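Local atomic coordinates of transcriptional activator of comK gene (Bacillus halodurans, PDB entry 2HQB), a protein that probably binds a small ligand as a membrane-attached lipoprotein of the BMP substrate-binding family and is thought to activate comK transcription. Residues A[9-14]-A[54-59]; A[47-52]-A[74-79]; A[87-92]-A[101-106]. All blocks are in the same frame, centred on the assembly; numbering follows the deposited sequence.

Interaction 1: A[9-14]-A[54-59]; sequences GLLVED and RRIKEL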
# COMPACT_ATOMS: atom_id res chain seq x y z
N GLY A 9 0.99 -7.96 -19.62
CA GLY A 9 1.82 -6.78 -19.81
C GLY A 9 1.67 -5.84 -18.60
O GLY A 9 0.65 -5.86 -17.89
N LEU A 10 2.70 -5.03 -18.35
CA LEU A 10 2.64 -4.08 -17.26
C LEU A 10 3.15 -2.73 -17.73
O LEU A 10 4.21 -2.64 -18.34
CB LEU A 10 3.48 -4.53 -16.05
CG LEU A 10 3.65 -3.48 -14.93
CD1 LEU A 10 2.29 -3.11 -14.36
CD2 LEU A 10 4.54 -4.04 -13.84
N LEU A 11 2.37 -1.70 -17.49
CA LEU A 11 2.82 -0.38 -17.85
C LEU A 11 3.19 0.22 -16.50
O LEU A 11 2.49 0.01 -15.51
CB LEU A 11 1.73 0.45 -18.48
CG LEU A 11 1.20 0.03 -19.85
CD1 LEU A 11 0.35 1.14 -20.33
CD2 LEU A 11 2.36 -0.26 -20.84
N VAL A 12 4.30 0.93 -16.45
CA VAL A 12 4.75 1.55 -15.21
C VAL A 12 5.28 2.95 -15.55
O VAL A 12 5.76 3.20 -16.65
CB VAL A 12 5.78 0.64 -14.55
CG1 VAL A 12 7.14 0.85 -15.13
CG2 VAL A 12 5.76 0.85 -13.11
N GLU A 13 5.13 3.90 -14.64
CA GLU A 13 5.60 5.26 -14.94
C GLU A 13 6.70 5.62 -13.96
O GLU A 13 6.84 4.97 -12.93
CB GLU A 13 4.45 6.24 -14.80
CG GLU A 13 4.08 6.50 -13.36
CD GLU A 13 2.83 7.33 -13.22
OE1 GLU A 13 2.73 8.42 -13.87
OE2 GLU A 13 1.95 6.89 -12.46
N ASP A 14 7.46 6.67 -14.26
CA ASP A 14 8.58 7.05 -13.39
C ASP A 14 8.19 7.44 -11.95
O ASP A 14 7.35 8.32 -11.76
CB ASP A 14 9.37 8.13 -14.12
CG ASP A 14 10.11 7.58 -15.37
OD1 ASP A 14 10.99 6.70 -15.19
OD2 ASP A 14 9.83 8.00 -16.52
N ARG A 54 0.43 3.96 -27.42
CA ARG A 54 1.35 3.30 -28.34
C ARG A 54 1.80 1.96 -27.76
O ARG A 54 1.74 0.93 -28.44
CB ARG A 54 2.60 4.14 -28.58
CG ARG A 54 2.42 5.54 -29.13
CD ARG A 54 3.78 6.26 -29.08
NE ARG A 54 3.69 7.72 -29.11
CZ ARG A 54 3.31 8.42 -30.17
NH1 ARG A 54 2.98 7.81 -31.30
NH2 ARG A 54 3.26 9.74 -30.10
N ARG A 55 2.27 1.97 -26.51
CA ARG A 55 2.78 0.74 -25.89
C ARG A 55 1.70 -0.30 -25.70
O ARG A 55 1.99 -1.46 -25.41
CB ARG A 55 3.45 1.04 -24.55
CG ARG A 55 4.62 2.01 -24.63
CD ARG A 55 5.85 1.45 -25.35
NE ARG A 55 6.83 2.50 -25.68
CZ ARG A 55 6.84 3.19 -26.83
NH1 ARG A 55 5.94 2.91 -27.77
NH2 ARG A 55 7.74 4.17 -27.04
N ILE A 56 0.45 0.08 -25.86
CA ILE A 56 -0.64 -0.86 -25.69
C ILE A 56 -0.83 -1.58 -27.01
O ILE A 56 -1.23 -2.75 -27.07
CB ILE A 56 -1.93 -0.11 -25.25
CG1 ILE A 56 -1.76 0.34 -23.79
CG2 ILE A 56 -3.19 -1.02 -25.44
CD1 ILE A 56 -3.05 0.79 -23.09
N LYS A 57 -0.50 -0.87 -28.08
CA LYS A 57 -0.62 -1.40 -29.43
C LYS A 57 0.42 -2.49 -29.55
O LYS A 57 0.08 -3.63 -29.88
CB LYS A 57 -0.39 -0.28 -30.44
CG LYS A 57 -1.56 0.70 -30.44
CD LYS A 57 -1.24 2.13 -30.91
CE LYS A 57 -2.48 3.04 -30.71
NZ LYS A 57 -2.23 4.49 -30.97
N GLU A 58 1.67 -2.17 -29.25
CA GLU A 58 2.72 -3.15 -29.33
C GLU A 58 2.35 -4.37 -28.46
O GLU A 58 2.36 -5.50 -28.92
CB GLU A 58 4.02 -2.57 -28.83
CG GLU A 58 4.26 -1.14 -29.28
CD GLU A 58 5.60 -0.56 -28.79
OE1 GLU A 58 5.88 -0.56 -27.57
OE2 GLU A 58 6.38 -0.09 -29.65
N LEU A 59 1.98 -4.12 -27.22
CA LEU A 59 1.66 -5.22 -26.32
C LEU A 59 0.62 -6.19 -26.84
O LEU A 59 0.82 -7.41 -26.77
CB LEU A 59 1.20 -4.65 -24.99
CG LEU A 59 2.30 -4.20 -24.04
CD1 LEU A 59 1.64 -3.60 -22.81
CD2 LEU A 59 3.16 -5.37 -23.66
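Leu-11 and Gly-9 of strand 7-11 meet helix 49-61, which packs on the parallel sheet of a periplasmic-binding-protein-like lobe. The helix belongs to a beta-alpha-beta crossover. It leaves strand 39-43 and leads to strand 66-69, so it passes across strand 7-11, which lies between them. The two short axes are 9.9 Å apart and run nearly antiparallel, at 170°.

The contact is apolar, and no hydrogen bond crosses it. Leu-11 provides most of the strand side. Its CG lies anti to the carbonyl carbon (chi1 -67°), which directs the isobutyl group at the helix. The two methyls then divide the work. Leu-11 CD2 comes 3.9 Å from Leu-59 CD1. Leu-11 CD2 is also 4.1 Å from Arg-55 CB. Leu-11 CD1 lies 4.1 Å from Ile-56 CG1. The Leu-11 and Leu-59 side chains lie alongside, head to tail, while those of Arg-55 and Ile-56 run across Leu-11. Leu-59 also covers the backbone at Gly-9, where Leu-59 CD2 is 4.3 Å from Gly-9 CA.

Arg-55 gives only its base to this core. Its chain bends at chi2 and carries the guanidinium away, and NH1 forms a salt bridge with Glu-58 OE1.

Around the contact, Phe-74 and Phe-78 of helix 73-79 touch Leu-11, and Phe-78 also touches Ile-56. Leu-59 reaches Val-41 of strand 39-43. Leu-10 points the other way, onto helix 23-35.

Interaction 2: A[47-52]-A[74-79]; sequences NSEQKA and FAEYFS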
# COMPACT_ATOMS: atom_id res chain seq x y z
N ASN A 47 4.83 7.61 -19.46
CA ASN A 47 4.42 8.84 -18.76
C ASN A 47 3.32 9.75 -19.37
O ASN A 47 3.06 10.85 -18.86
CB ASN A 47 5.69 9.64 -18.48
CG ASN A 47 6.75 8.82 -17.73
OD1 ASN A 47 7.93 8.92 -18.01
ND2 ASN A 47 6.32 8.03 -16.76
N SER A 48 2.66 9.31 -20.43
CA SER A 48 1.60 10.12 -21.02
C SER A 48 0.55 9.25 -21.67
O SER A 48 0.82 8.09 -21.97
CB SER A 48 2.16 11.04 -22.09
OG SER A 48 2.79 10.31 -23.12
N GLU A 49 -0.64 9.78 -21.91
CA GLU A 49 -1.63 8.98 -22.58
C GLU A 49 -0.98 8.47 -23.88
O GLU A 49 -1.05 7.27 -24.20
CB GLU A 49 -2.89 9.79 -22.88
CG GLU A 49 -4.07 8.93 -23.32
CD GLU A 49 -5.42 9.61 -23.16
OE1 GLU A 49 -5.75 10.47 -24.00
OE2 GLU A 49 -6.15 9.28 -22.19
N GLN A 50 -0.34 9.40 -24.61
CA GLN A 50 0.33 9.12 -25.88
C GLN A 50 1.13 7.83 -25.85
O GLN A 50 0.82 6.88 -26.59
CB GLN A 50 1.26 10.28 -26.26
CG GLN A 50 2.17 10.01 -27.50
CD GLN A 50 3.53 10.76 -27.49
OE1 GLN A 50 4.39 10.54 -26.61
NE2 GLN A 50 3.72 11.64 -28.48
N LYS A 51 2.14 7.79 -24.99
CA LYS A 51 3.01 6.63 -24.87
C LYS A 51 2.20 5.42 -24.45
O LYS A 51 2.36 4.34 -25.01
CB LYS A 51 4.11 6.86 -23.83
CG LYS A 51 5.13 7.94 -24.17
CD LYS A 51 5.86 8.42 -22.91
CE LYS A 51 6.67 9.69 -23.16
NZ LYS A 51 6.99 10.39 -21.89
N ALA A 52 1.34 5.62 -23.46
CA ALA A 52 0.54 4.53 -22.95
C ALA A 52 -0.22 3.89 -24.09
O ALA A 52 -0.23 2.67 -24.22
CB ALA A 52 -0.41 5.04 -21.86
N PHE A 74 -3.27 5.41 -15.12
CA PHE A 74 -3.42 4.36 -16.09
C PHE A 74 -4.90 4.03 -16.30
O PHE A 74 -5.30 3.51 -17.35
CB PHE A 74 -2.61 3.14 -15.63
CG PHE A 74 -1.14 3.36 -15.76
CD1 PHE A 74 -0.35 3.62 -14.65
CD2 PHE A 74 -0.55 3.44 -17.04
CE1 PHE A 74 0.99 3.97 -14.81
CE2 PHE A 74 0.79 3.79 -17.20
CZ PHE A 74 1.57 4.05 -16.10
N ALA A 75 -5.71 4.36 -15.29
CA ALA A 75 -7.12 4.08 -15.38
C ALA A 75 -7.68 4.99 -16.46
O ALA A 75 -8.42 4.56 -17.34
CB ALA A 75 -7.76 4.32 -14.06
N GLU A 76 -7.32 6.26 -16.41
CA GLU A 76 -7.79 7.18 -17.44
C GLU A 76 -7.23 6.79 -18.81
O GLU A 76 -7.94 6.87 -19.82
CB GLU A 76 -7.37 8.62 -17.10
CG GLU A 76 -7.54 9.61 -18.24
CD GLU A 76 -8.97 9.63 -18.76
OE1 GLU A 76 -9.88 9.18 -18.02
OE2 GLU A 76 -9.18 10.10 -19.91
N TYR A 77 -5.96 6.38 -18.83
CA TYR A 77 -5.29 5.96 -20.06
C TYR A 77 -6.05 4.77 -20.67
O TYR A 77 -6.28 4.73 -21.88
CB TYR A 77 -3.88 5.48 -19.77
CG TYR A 77 -2.87 6.50 -19.29
CD1 TYR A 77 -1.72 6.09 -18.64
CD2 TYR A 77 -3.03 7.86 -19.53
CE1 TYR A 77 -0.76 6.98 -18.24
CE2 TYR A 77 -2.05 8.77 -19.12
CZ TYR A 77 -0.92 8.32 -18.48
OH TYR A 77 0.07 9.18 -18.09
N PHE A 78 -6.41 3.80 -19.84
CA PHE A 78 -7.11 2.61 -20.29
C PHE A 78 -8.54 2.92 -20.69
O PHE A 78 -9.12 2.25 -21.55
CB PHE A 78 -7.15 1.55 -19.19
CG PHE A 78 -5.82 0.97 -18.86
CD1 PHE A 78 -5.63 0.30 -17.67
CD2 PHE A 78 -4.76 1.09 -19.73
CE1 PHE A 78 -4.40 -0.25 -17.35
CE2 PHE A 78 -3.53 0.55 -19.43
CZ PHE A 78 -3.35 -0.12 -18.24
N SER A 79 -9.12 3.94 -20.07
CA SER A 79 -10.50 4.26 -20.37
C SER A 79 -10.70 4.85 -21.75
O SER A 79 -11.75 4.67 -22.37
CB SER A 79 -11.04 5.22 -19.32
OG SER A 79 -11.15 4.56 -18.08
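Tyr-77 has its CG anti to the carbonyl carbon (chi1 -67°), and this swings the phenol from helix 73-79 to the first turn of helix 49-61. Glu-49 has its CG anti to the backbone nitrogen instead, and its extended chain runs back past the ring, head to tail with the tyrosine. The two backbones come close here, with Glu-49 CA 5.4 Å from Tyr-77 CA.

The Tyr-77 ring lies along the start of the helix. Tyr-77 CE2 is 3.3 Å from Glu-49 N, in an oblique approach. Ser-48 O sits over one face, offset toward the rim. Ala-52, one turn on, sends its CB 3.6 Å from Tyr-77 CD1, an off-centre CH-pi contact. The phenol oxygen reaches the backbone around Ser-48, with Tyr-77 OH 3.4 Å from Ser-48 CA, but no hydrogen bond crosses the contact.

Ser-48 is the N-cap of helix 49-61. Ser-48 OG accepts from Lys-51 N at 3.2 Å, and the bond is almost straight (177°). The tyrosine therefore packs against a capped helix start. Both helices cover the same face of the parallel sheet in the lobe that holds strand 7-11, and the two meet toward the protein surface.

At the outer side two acidic groups approach. Glu-49 OE2 and Glu-76 OE2 are 3.9 Å apart, with the carboxylate planes turned 36°. Glu-49 OE2 has a hydrogen-bonded partner in Thr-80 OG1, just beyond the second helix. On that helix, Ser-79 OG donates to Ala-75 O at 2.8 Å. Ser-79 N reaches the same oxygen from the opposite face of the carbonyl plane.

Interaction 3: A[87-92]-A[101-106]; sequences DVHFVS and NITSLH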
# COMPACT_ATOMS: atom_id res chain seq x y z
N ASP A 87 -11.00 -7.66 -26.93
CA ASP A 87 -10.35 -8.95 -26.69
C ASP A 87 -9.24 -8.90 -25.63
O ASP A 87 -8.59 -9.92 -25.34
CB ASP A 87 -9.78 -9.46 -28.03
CG ASP A 87 -8.89 -8.39 -28.75
OD1 ASP A 87 -9.22 -7.17 -28.72
OD2 ASP A 87 -7.87 -8.78 -29.38
N VAL A 88 -9.06 -7.71 -25.03
CA VAL A 88 -8.01 -7.41 -24.04
C VAL A 88 -8.60 -6.79 -22.79
O VAL A 88 -9.42 -5.88 -22.87
CB VAL A 88 -7.04 -6.41 -24.65
CG1 VAL A 88 -5.88 -6.11 -23.69
CG2 VAL A 88 -6.57 -6.95 -25.96
N HIS A 89 -8.19 -7.28 -21.62
CA HIS A 89 -8.68 -6.76 -20.36
C HIS A 89 -7.67 -5.79 -19.73
O HIS A 89 -6.45 -6.02 -19.76
CB HIS A 89 -8.94 -7.89 -19.39
CG HIS A 89 -9.78 -7.49 -18.22
ND1 HIS A 89 -11.14 -7.32 -18.32
CD2 HIS A 89 -9.46 -7.23 -16.93
CE1 HIS A 89 -11.62 -6.97 -17.14
NE2 HIS A 89 -10.62 -6.91 -16.28
N PHE A 90 -8.17 -4.72 -19.13
CA PHE A 90 -7.30 -3.72 -18.56
C PHE A 90 -7.47 -3.54 -17.05
O PHE A 90 -8.55 -3.23 -16.58
CB PHE A 90 -7.52 -2.39 -19.27
CG PHE A 90 -7.28 -2.42 -20.76
CD1 PHE A 90 -8.22 -2.96 -21.63
CD2 PHE A 90 -6.10 -1.87 -21.31
CE1 PHE A 90 -7.99 -2.96 -23.02
CE2 PHE A 90 -5.86 -1.87 -22.71
CZ PHE A 90 -6.82 -2.41 -23.56
N VAL A 91 -6.40 -3.73 -16.28
CA VAL A 91 -6.47 -3.52 -14.84
C VAL A 91 -5.62 -2.30 -14.51
O VAL A 91 -4.53 -2.11 -15.05
CB VAL A 91 -5.90 -4.71 -14.05
CG1 VAL A 91 -6.40 -4.66 -12.60
CG2 VAL A 91 -6.33 -6.00 -14.69
N SER A 92 -6.13 -1.43 -13.65
CA SER A 92 -5.38 -0.25 -13.26
C SER A 92 -5.23 -0.33 -11.77
O SER A 92 -6.05 -0.94 -11.07
CB SER A 92 -6.14 1.04 -13.61
OG SER A 92 -6.85 1.59 -12.48
N ASN A 101 -14.22 -4.78 -20.04
CA ASN A 101 -12.88 -5.37 -20.03
C ASN A 101 -11.87 -4.46 -19.31
O ASN A 101 -10.70 -4.40 -19.66
CB ASN A 101 -12.44 -5.58 -21.45
CG ASN A 101 -12.37 -4.31 -22.18
OD1 ASN A 101 -12.97 -3.35 -21.73
ND2 ASN A 101 -11.66 -4.27 -23.30
N ILE A 102 -12.35 -3.75 -18.29
CA ILE A 102 -11.54 -2.82 -17.54
C ILE A 102 -11.88 -2.95 -16.06
O ILE A 102 -13.05 -3.00 -15.70
CB ILE A 102 -11.78 -1.38 -18.07
CG1 ILE A 102 -10.69 -0.45 -17.60
CG2 ILE A 102 -13.13 -0.87 -17.65
CD1 ILE A 102 -10.57 0.79 -18.52
N THR A 103 -10.85 -3.03 -15.22
CA THR A 103 -10.99 -3.16 -13.78
C THR A 103 -10.06 -2.16 -13.06
O THR A 103 -9.21 -1.52 -13.70
CB THR A 103 -10.58 -4.58 -13.37
OG1 THR A 103 -11.43 -5.50 -14.05
CG2 THR A 103 -10.69 -4.80 -11.85
N SER A 104 -10.22 -2.00 -11.75
CA SER A 104 -9.34 -1.11 -10.98
C SER A 104 -9.17 -1.73 -9.60
O SER A 104 -10.09 -2.27 -9.02
CB SER A 104 -9.89 0.31 -10.84
OG SER A 104 -10.78 0.43 -9.75
N LEU A 105 -7.95 -1.63 -9.09
CA LEU A 105 -7.65 -2.22 -7.81
C LEU A 105 -7.40 -1.14 -6.76
O LEU A 105 -6.74 -0.14 -7.05
CB LEU A 105 -6.42 -3.11 -7.97
CG LEU A 105 -6.56 -4.11 -9.11
CD1 LEU A 105 -5.26 -4.80 -9.33
CD2 LEU A 105 -7.63 -5.11 -8.77
N HIS A 106 -7.89 -1.38 -5.55
CA HIS A 106 -7.69 -0.45 -4.43
C HIS A 106 -7.42 -1.19 -3.12
O HIS A 106 -8.05 -2.21 -2.82
CB HIS A 106 -8.91 0.41 -4.23
CG HIS A 106 -9.34 1.14 -5.46
ND1 HIS A 106 -8.98 2.44 -5.71
CD2 HIS A 106 -10.12 0.75 -6.49
CE1 HIS A 106 -9.53 2.83 -6.84
NE2 HIS A 106 -10.23 1.83 -7.34
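Phe-90 and Ser-92 form a ladder of backbone hydrogen bonds with residues 101-105, at the start of strand 102-107. Phe-90 N donates to Asn-101 O at 2.6 Å, and Thr-103 N to Phe-90 O at 2.7 Å. Farther along, Ser-92 N donates to Thr-103 O, and Leu-105 N to Ser-92 O at 2.8 Å. These are adjacent parallel strands of the sheet in one lobe of the periplasmic-binding-protein-like fold. The short link between them contains no helix.

A side-chain bond adds to the ladder. His-89 has its CG anti to the backbone nitrogen (chi1 -164°), and the imidazole reaches along the neighbouring strand. His-89 NE2 donates to Thr-103 OG1 at 2.8 Å (147°), with the oxygen tilted slightly from the ring plane. Thr-103 OG1 is also hydrogen-bonded to Glu-247 O. Asn-101 O lies over one face of the imidazole, toward its rim. At the start of the pairing, Asn-101 ND2 makes a weak bond to Val-88 O and a stronger one to His-82 O.

Asn-101 and Phe-90 run alongside in the same direction, with amide and ring planes 80° apart. Asn-101 O is in the plane of the Phe-90 ring, at its edge. Phe-90 and Ile-102 share the sheet face covered by helix 73-79, and Phe-90 CB is 4.1 Å from Ile-102 CG1. On the face of Val-91 and Thr-103, Val-91 CG1 lies 3.5 Å from Leu-105 CD1.

Interaction 3 lies within the parallel sheet, interaction 1 joins a strand of it to a covering helix, and interaction 2 joins two helices on that face. Interactions 1 and 3 are buried, while interaction 2 lies toward the surface. Helix 49-61 is shared: interaction 1 uses its later turns against strand 7-11, interaction 2 its first turn against helix 73-79. Chemistry follows position. Interaction 1 is wholly apolar across its segments, interaction 2 combines a tyrosine ring with nearby acidic groups, and interaction 3 is built on backbone hydrogen bonds. Phe-78, on 74-79 but not in contact with 47-52, packs on Phe-90 and Ile-102 of interaction 3. Ile-56 CD1 also meets Phe-90 CE2 directly, at 3.9 Å.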